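Local coordinates for USG-1 protein homolog (Pseudomonas aeruginosa, PDB 2HJS) that probably works as an NAD- or NADP-dependent dehydrogenase acting on an aldehyde or oxo group, like other members of the aspartate-semialdehyde dehydrogenase family, at residues N8-G13 / H37-A42; R29-H34 / N325-G330; D287-D292 / V314-R319. All coordinates share one frame; numbering follows the deposited sequence.

Contact 1 of 3, residues N8-G13 / H37-A42; sequences NVAVVG and HLLASA
V9, V11 and G13 reach across to H37 and L39 through backbone atoms, and four N-H...O bonds hold the two parallel strands together. H37 N gives to V9 O (2.8 Å), the donor lying in the carbonyl plane; V11 N then returns to H37 O at 2.8 Å, and L39 N gives to V11 O at the same length of 2.8 Å. The last rung differs: G13 N meets L39 O at 2.7 Å, but the N-H...O angle drops to 139° where the chain leaves the strand. A10 adds a CA-H...O contact to H37 O at 3.1 Å. This is the first beta-alpha-beta unit of a Rossmann-type domain: strand 9-12, helix 17-28 and strand 36-40 make the right-handed crossover expected of that fold. G13, with positive phi, opens the glycine-rich GxxGxxG loop, which in relatives runs under the dinucleotide. The packed part lies on both faces of the sheet. On one, L39 CD1 reaches over to the first strand and touches V12 CG2 (4.0 Å) and A10 CB (4.1 Å); chi1 of -55° keeps CG of L39 beside its backbone N and lets CD1 get there, and V80 of helix 78-90 also lies against V12. On the other, V11 CB faces L38 CD2 at 4.3 Å, and both residues lie under helix 17-28, with V23 touching each and L56 backing L38. The looser side is at the start of the strands. H37, partly exposed, carries its imidazole obliquely past V9 O, and its ring meets F64 with the planes well apart from parallel. Partly exposed N8 fastens its amide outside the pair, OD1 to R35 N and ND2 to S68 O.

Contact 2 of 3, residues R29-H34 / N325-G330; sequences RDFPLH and NAVLLG
F31 and V327 bring the backbones closest, yet their CA atoms stay 8.6 Å apart: an irregular loop runs past one side of helix 317-336, and side chains span the gap. D30, at positive phi, ends helix 17-28 in a Schellman motif, after which the chain brings F31 round to the second helix. The F31 ring comes in edge first. Its CE1 lies 3.9 Å from G330 C and 4.1 Å from V327 O, both near the ring plane, and CD1 touches V327 CG1 at 4.2 Å. CG of F31 is anti to the backbone N (chi1 -158°), which swings the ring toward the helix, and G330, having no side chain, lets the rim come right up to the backbone. L26 also touches this ring. R29 works alongside. Its CD packs on V327 CG1 at 4.1 Å; a bend at chi3 (63°) then turns the guanidinium so that L328 CD2 sits over one face, 3.5 Å from NH2, the two side chains crossing at about a right angle. Between the two segments the chemistry is mostly van der Waals contact: the F31 edge against helix backbone, methyl groups against the R29 chain and one face of its guanidinium. The contact itself is therefore held by shape and burial, while a salt bridge from R29 NE to E331 OE2 adds a charged tie to the same helix.

Contact 3 of 3, residues D287-D292 / V314-R319; sequences DALGQD and VSDNVR
The R319 guanidinium and the D292 carboxylate lie nearly coplanar, 13° apart, with D292 OD1 at the guanidinium edge. That one oxygen takes both R319 NE (2.7 Å) and R319 NH2 (2.9 Å), a side-on salt bridge, while G290 O lies 3.6 Å above one guanidinium face, nearer its border than its centre. The chain of R319 runs extended from CG to NE, its CD passing 3.5 Å from Q291 N, so the apolar part of the arginine packs on the turn before the charge reaches D292. A second carboxylate, D316, divides its work. OD2 receives G290 N on its anti side at 2.9 Å, nearly straight at 168°. D316 is also the N-cap of helix 317-336, its OD1 accepting R319 N at 3.0 Å from well above the carboxylate plane, plus a weak bond from V318 N. D316 thus ties the type II turn of A288 to Q291, with G290 at its third position, to the helix start. Q291 NE2 closes the turn onto A288 O at 2.9 Å, and a water bridges Q291 O and D316 N. Within the dimerisation domain, A288 CB at the end of helix 284-288 packs on the last residues of strand 308-315, V314 CG2 among them. D292 O takes K320 NZ of helix 317-336, and R319 NH2 also pairs with E28 at the end of helix 17-28, so the cluster extends to the nucleotide-binding domain.

Contact 1 is buried sheet core, held by regular backbone bonds with aliphatic packing on both faces. Contact 2 is also largely buried but owes its grip to side chains, and it touches contact 1 directly: V9 CG2 packs on L33 CB (3.7 Å) and on the F31 ring. Contact 3, partly exposed, relies on carboxylates, an arginine and a water. Contacts 2 and 3 share helix 317-336, one along its body and the other at its first turn, with centres 18 Å apart; 287-292 and 314-319 both fall inside the long loop that contact 2 closes. Contacts 1 and 3 stay separate, their nearest atoms about 10 Å apart, contact 1 in the NAD-binding family region and contact 3 in the dimerisation one.

Contact 1 of 3, residues N8-G13 / H37-A42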
# COMPACT_ATOMS: atom_id res chain seq x y z
N ASN A 8 30.32 -24.42 -16.99
CA ASN A 8 29.55 -23.83 -18.05
C ASN A 8 28.18 -23.56 -17.60
O ASN A 8 27.55 -24.36 -16.88
CB ASN A 8 29.51 -24.73 -19.27
CG ASN A 8 30.87 -24.90 -19.90
OD1 ASN A 8 31.69 -23.99 -19.88
ND2 ASN A 8 31.12 -26.05 -20.45
N VAL A 9 27.70 -22.39 -18.02
CA VAL A 9 26.51 -21.86 -17.47
C VAL A 9 25.58 -21.59 -18.65
O VAL A 9 26.03 -21.14 -19.71
CB VAL A 9 26.83 -20.59 -16.67
CG1 VAL A 9 25.58 -19.89 -16.22
CG2 VAL A 9 27.72 -20.94 -15.47
N ALA A 10 24.32 -21.93 -18.46
CA ALA A 10 23.24 -21.49 -19.34
C ALA A 10 22.37 -20.50 -18.57
O ALA A 10 22.15 -20.67 -17.38
CB ALA A 10 22.40 -22.68 -19.76
N VAL A 11 21.89 -19.46 -19.25
CA VAL A 11 20.82 -18.61 -18.71
C VAL A 11 19.61 -18.70 -19.63
O VAL A 11 19.63 -18.19 -20.76
CB VAL A 11 21.24 -17.13 -18.50
CG1 VAL A 11 20.06 -16.26 -18.00
CG2 VAL A 11 22.44 -17.04 -17.53
N VAL A 12 18.57 -19.36 -19.13
CA VAL A 12 17.31 -19.56 -19.82
C VAL A 12 16.41 -18.38 -19.50
O VAL A 12 16.24 -18.02 -18.33
CB VAL A 12 16.69 -20.92 -19.40
CG1 VAL A 12 15.35 -21.14 -20.06
CG2 VAL A 12 17.66 -22.06 -19.80
N GLY A 13 15.90 -17.74 -20.55
CA GLY A 13 15.09 -16.52 -20.41
C GLY A 13 15.94 -15.27 -20.36
O GLY A 13 15.60 -14.28 -19.72
N HIS A 37 25.98 -19.67 -22.13
CA HIS A 37 24.99 -19.87 -23.17
C HIS A 37 23.70 -19.17 -22.79
O HIS A 37 23.09 -19.48 -21.75
CB HIS A 37 24.74 -21.37 -23.37
CG HIS A 37 25.96 -22.14 -23.73
ND1 HIS A 37 26.48 -22.14 -25.01
CD2 HIS A 37 26.79 -22.92 -22.99
CE1 HIS A 37 27.57 -22.89 -25.05
NE2 HIS A 37 27.77 -23.38 -23.84
N LEU A 38 23.28 -18.22 -23.62
CA LEU A 38 22.05 -17.47 -23.43
C LEU A 38 20.90 -18.09 -24.23
O LEU A 38 21.01 -18.31 -25.42
CB LEU A 38 22.26 -16.02 -23.85
CG LEU A 38 23.42 -15.24 -23.22
CD1 LEU A 38 23.37 -13.75 -23.60
CD2 LEU A 38 23.42 -15.39 -21.72
N LEU A 39 19.79 -18.38 -23.57
CA LEU A 39 18.69 -19.05 -24.23
C LEU A 39 17.38 -18.37 -23.98
O LEU A 39 17.19 -17.75 -22.95
CB LEU A 39 18.61 -20.51 -23.79
CG LEU A 39 19.91 -21.30 -23.98
CD1 LEU A 39 19.92 -22.47 -23.04
CD2 LEU A 39 20.11 -21.73 -25.45
N ALA A 40 16.48 -18.49 -24.95
CA ALA A 40 15.12 -17.98 -24.81
C ALA A 40 14.19 -18.83 -25.68
O ALA A 40 14.63 -19.75 -26.33
CB ALA A 40 15.05 -16.52 -25.21
N SER A 41 12.90 -18.51 -25.67
CA SER A 41 11.94 -19.16 -26.56
C SER A 41 12.18 -18.72 -27.99
O SER A 41 12.67 -17.61 -28.22
CB SER A 41 10.51 -18.85 -26.13
OG SER A 41 10.23 -19.47 -24.88
N ALA A 42 11.86 -19.59 -28.96
CA ALA A 42 12.05 -19.31 -30.39
C ALA A 42 11.66 -17.87 -30.81
O ALA A 42 12.26 -17.30 -31.73
CB ALA A 42 11.30 -20.34 -31.24

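Contact 2 of 3, residues R29-H34 / N325-G330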
# COMPACT_ATOMS: atom_id res chain seq x y z
N ARG A 29 30.04 -9.51 -11.14
CA ARG A 29 30.53 -10.23 -9.97
C ARG A 29 31.63 -11.21 -10.33
O ARG A 29 32.07 -11.99 -9.47
CB ARG A 29 29.37 -10.95 -9.26
CG ARG A 29 28.28 -10.03 -8.73
CD ARG A 29 27.18 -10.79 -8.01
NE ARG A 29 27.70 -11.46 -6.83
CZ ARG A 29 27.86 -10.89 -5.63
NH1 ARG A 29 27.50 -9.63 -5.41
NH2 ARG A 29 28.35 -11.60 -4.64
N ASP A 30 32.08 -11.17 -11.59
CA ASP A 30 33.08 -12.10 -12.07
C ASP A 30 32.80 -13.55 -11.75
O ASP A 30 33.68 -14.26 -11.27
CB ASP A 30 34.46 -11.76 -11.51
CG ASP A 30 35.15 -10.77 -12.35
OD1 ASP A 30 35.73 -11.19 -13.37
OD2 ASP A 30 35.10 -9.57 -11.99
N PHE A 31 31.58 -13.98 -12.05
CA PHE A 31 31.22 -15.36 -11.89
C PHE A 31 32.20 -16.22 -12.66
O PHE A 31 32.50 -15.92 -13.83
CB PHE A 31 29.80 -15.58 -12.38
CG PHE A 31 29.14 -16.81 -11.80
CD1 PHE A 31 28.41 -16.72 -10.61
CD2 PHE A 31 29.20 -18.04 -12.46
CE1 PHE A 31 27.77 -17.86 -10.09
CE2 PHE A 31 28.56 -19.15 -11.95
CZ PHE A 31 27.84 -19.06 -10.76
N PRO A 32 32.74 -17.26 -12.02
CA PRO A 32 33.85 -18.01 -12.63
C PRO A 32 33.45 -19.05 -13.69
O PRO A 32 33.88 -20.22 -13.64
CB PRO A 32 34.56 -18.64 -11.43
CG PRO A 32 33.50 -18.74 -10.37
CD PRO A 32 32.41 -17.74 -10.67
N LEU A 33 32.68 -18.62 -14.68
CA LEU A 33 32.23 -19.54 -15.72
C LEU A 33 33.25 -19.64 -16.86
O LEU A 33 34.06 -18.75 -17.05
CB LEU A 33 30.86 -19.11 -16.25
CG LEU A 33 30.73 -17.68 -16.79
CD1 LEU A 33 31.11 -17.63 -18.24
CD2 LEU A 33 29.30 -17.23 -16.64
N HIS A 34 33.19 -20.74 -17.60
CA HIS A 34 34.03 -20.96 -18.75
C HIS A 34 33.25 -20.50 -19.97
O HIS A 34 33.58 -19.47 -20.54
CB HIS A 34 34.41 -22.44 -18.83
CG HIS A 34 35.36 -22.75 -19.94
ND1 HIS A 34 35.14 -23.78 -20.83
CD2 HIS A 34 36.54 -22.19 -20.29
CE1 HIS A 34 36.14 -23.83 -21.69
NE2 HIS A 34 36.99 -22.87 -21.39
N ASN A 325 19.75 -12.68 -5.76
CA ASN A 325 19.58 -13.86 -4.90
C ASN A 325 19.89 -15.18 -5.63
O ASN A 325 20.52 -16.08 -5.07
CB ASN A 325 18.17 -13.89 -4.28
CG ASN A 325 18.03 -12.91 -3.13
OD1 ASN A 325 18.89 -12.83 -2.25
ND2 ASN A 325 16.91 -12.15 -3.11
N ALA A 326 19.46 -15.28 -6.89
CA ALA A 326 19.74 -16.46 -7.70
C ALA A 326 21.25 -16.62 -7.92
O ALA A 326 21.80 -17.71 -7.79
CB ALA A 326 19.00 -16.36 -9.05
N VAL A 327 21.93 -15.52 -8.22
CA VAL A 327 23.37 -15.56 -8.47
C VAL A 327 24.13 -15.92 -7.17
O VAL A 327 25.05 -16.74 -7.20
CB VAL A 327 23.87 -14.23 -9.07
CG1 VAL A 327 25.39 -14.23 -9.20
CG2 VAL A 327 23.23 -13.98 -10.45
N LEU A 328 23.74 -15.32 -6.05
CA LEU A 328 24.36 -15.63 -4.76
C LEU A 328 24.26 -17.12 -4.44
O LEU A 328 25.23 -17.71 -3.93
CB LEU A 328 23.72 -14.79 -3.65
CG LEU A 328 23.99 -13.29 -3.63
CD1 LEU A 328 23.13 -12.61 -2.56
CD2 LEU A 328 25.46 -13.00 -3.37
N LEU A 329 23.11 -17.73 -4.75
CA LEU A 329 22.88 -19.18 -4.63
C LEU A 329 23.81 -19.98 -5.52
O LEU A 329 24.40 -20.96 -5.08
CB LEU A 329 21.41 -19.53 -4.92
CG LEU A 329 20.96 -21.00 -4.77
CD1 LEU A 329 21.34 -21.55 -3.40
CD2 LEU A 329 19.43 -21.10 -5.00
N GLY A 330 23.96 -19.55 -6.77
CA GLY A 330 24.93 -20.13 -7.68
C GLY A 330 26.36 -20.03 -7.17
O GLY A 330 27.14 -20.97 -7.31

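Contact 3 of 3, residues D287-D292 / V314-R319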
# COMPACT_ATOMS: atom_id res chain seq x y z
N ASP A 287 16.01 5.14 -3.71
CA ASP A 287 17.07 4.32 -3.11
C ASP A 287 17.27 2.93 -3.69
O ASP A 287 18.39 2.51 -3.91
CB ASP A 287 16.85 4.19 -1.62
CG ASP A 287 16.67 5.52 -0.95
OD1 ASP A 287 17.69 6.17 -0.66
OD2 ASP A 287 15.49 5.93 -0.73
N ALA A 288 16.18 2.20 -3.94
CA ALA A 288 16.32 0.78 -4.27
C ALA A 288 16.81 0.51 -5.69
O ALA A 288 17.67 -0.35 -5.87
CB ALA A 288 15.03 0.02 -3.98
N LEU A 289 16.29 1.24 -6.68
CA LEU A 289 16.51 0.91 -8.09
C LEU A 289 17.99 0.87 -8.47
O LEU A 289 18.73 1.79 -8.15
CB LEU A 289 15.70 1.82 -9.03
CG LEU A 289 15.89 1.43 -10.52
CD1 LEU A 289 15.04 0.20 -10.91
CD2 LEU A 289 15.72 2.59 -11.55
N GLY A 290 18.41 -0.22 -9.12
CA GLY A 290 19.73 -0.30 -9.76
C GLY A 290 20.87 -0.73 -8.86
O GLY A 290 22.03 -0.72 -9.27
N GLN A 291 20.55 -1.14 -7.63
CA GLN A 291 21.59 -1.51 -6.68
C GLN A 291 21.22 -2.70 -5.78
O GLN A 291 20.08 -3.20 -5.85
CB GLN A 291 22.09 -0.25 -5.92
CG GLN A 291 21.03 0.48 -5.10
CD GLN A 291 20.76 -0.29 -3.86
OE1 GLN A 291 21.64 -0.44 -3.01
NE2 GLN A 291 19.55 -0.85 -3.75
N ASP A 292 22.16 -3.16 -4.96
CA ASP A 292 22.07 -4.46 -4.31
C ASP A 292 21.43 -4.47 -2.93
O ASP A 292 20.99 -5.51 -2.48
CB ASP A 292 23.45 -5.11 -4.16
CG ASP A 292 24.17 -5.31 -5.49
OD1 ASP A 292 23.57 -5.11 -6.57
OD2 ASP A 292 25.37 -5.66 -5.44
N VAL A 314 12.17 -1.62 1.07
CA VAL A 314 12.14 -1.38 -0.37
C VAL A 314 13.33 -2.05 -1.01
O VAL A 314 14.44 -2.05 -0.47
CB VAL A 314 12.02 0.15 -0.79
CG1 VAL A 314 10.64 0.78 -0.30
CG2 VAL A 314 13.20 0.98 -0.36
N SER A 315 13.09 -2.64 -2.16
CA SER A 315 14.12 -3.40 -2.87
C SER A 315 13.83 -3.41 -4.36
O SER A 315 12.66 -3.31 -4.78
CB SER A 315 14.13 -4.84 -2.37
OG SER A 315 15.41 -5.44 -2.62
N ASP A 316 14.90 -3.55 -5.13
CA ASP A 316 14.81 -3.73 -6.57
C ASP A 316 14.39 -5.19 -6.86
O ASP A 316 15.19 -6.12 -6.74
CB ASP A 316 16.17 -3.38 -7.22
CG ASP A 316 16.13 -3.42 -8.73
OD1 ASP A 316 15.29 -4.16 -9.30
OD2 ASP A 316 16.97 -2.72 -9.36
N ASN A 317 13.11 -5.37 -7.21
CA ASN A 317 12.56 -6.69 -7.48
C ASN A 317 13.28 -7.43 -8.61
O ASN A 317 13.42 -8.64 -8.56
CB ASN A 317 11.06 -6.59 -7.78
CG ASN A 317 10.75 -5.65 -8.93
OD1 ASN A 317 11.18 -4.49 -8.95
ND2 ASN A 317 10.03 -6.16 -9.92
N VAL A 318 13.77 -6.70 -9.60
CA VAL A 318 14.46 -7.34 -10.72
C VAL A 318 15.92 -7.73 -10.40
O VAL A 318 16.29 -8.91 -10.46
CB VAL A 318 14.37 -6.48 -11.99
CG1 VAL A 318 15.24 -7.07 -13.12
CG2 VAL A 318 12.89 -6.38 -12.43
N ARG A 319 16.73 -6.73 -10.06
CA ARG A 319 18.15 -6.91 -9.81
C ARG A 319 18.41 -7.67 -8.50
O ARG A 319 19.23 -8.58 -8.48
CB ARG A 319 18.84 -5.55 -9.74
CG ARG A 319 20.36 -5.63 -9.52
CD ARG A 319 20.94 -4.27 -9.17
NE ARG A 319 22.36 -4.37 -8.81
CZ ARG A 319 23.37 -4.40 -9.68
NH1 ARG A 319 23.14 -4.34 -10.99
NH2 ARG A 319 24.63 -4.50 -9.24
O HOH W 1 17.68 -3.41 -4.22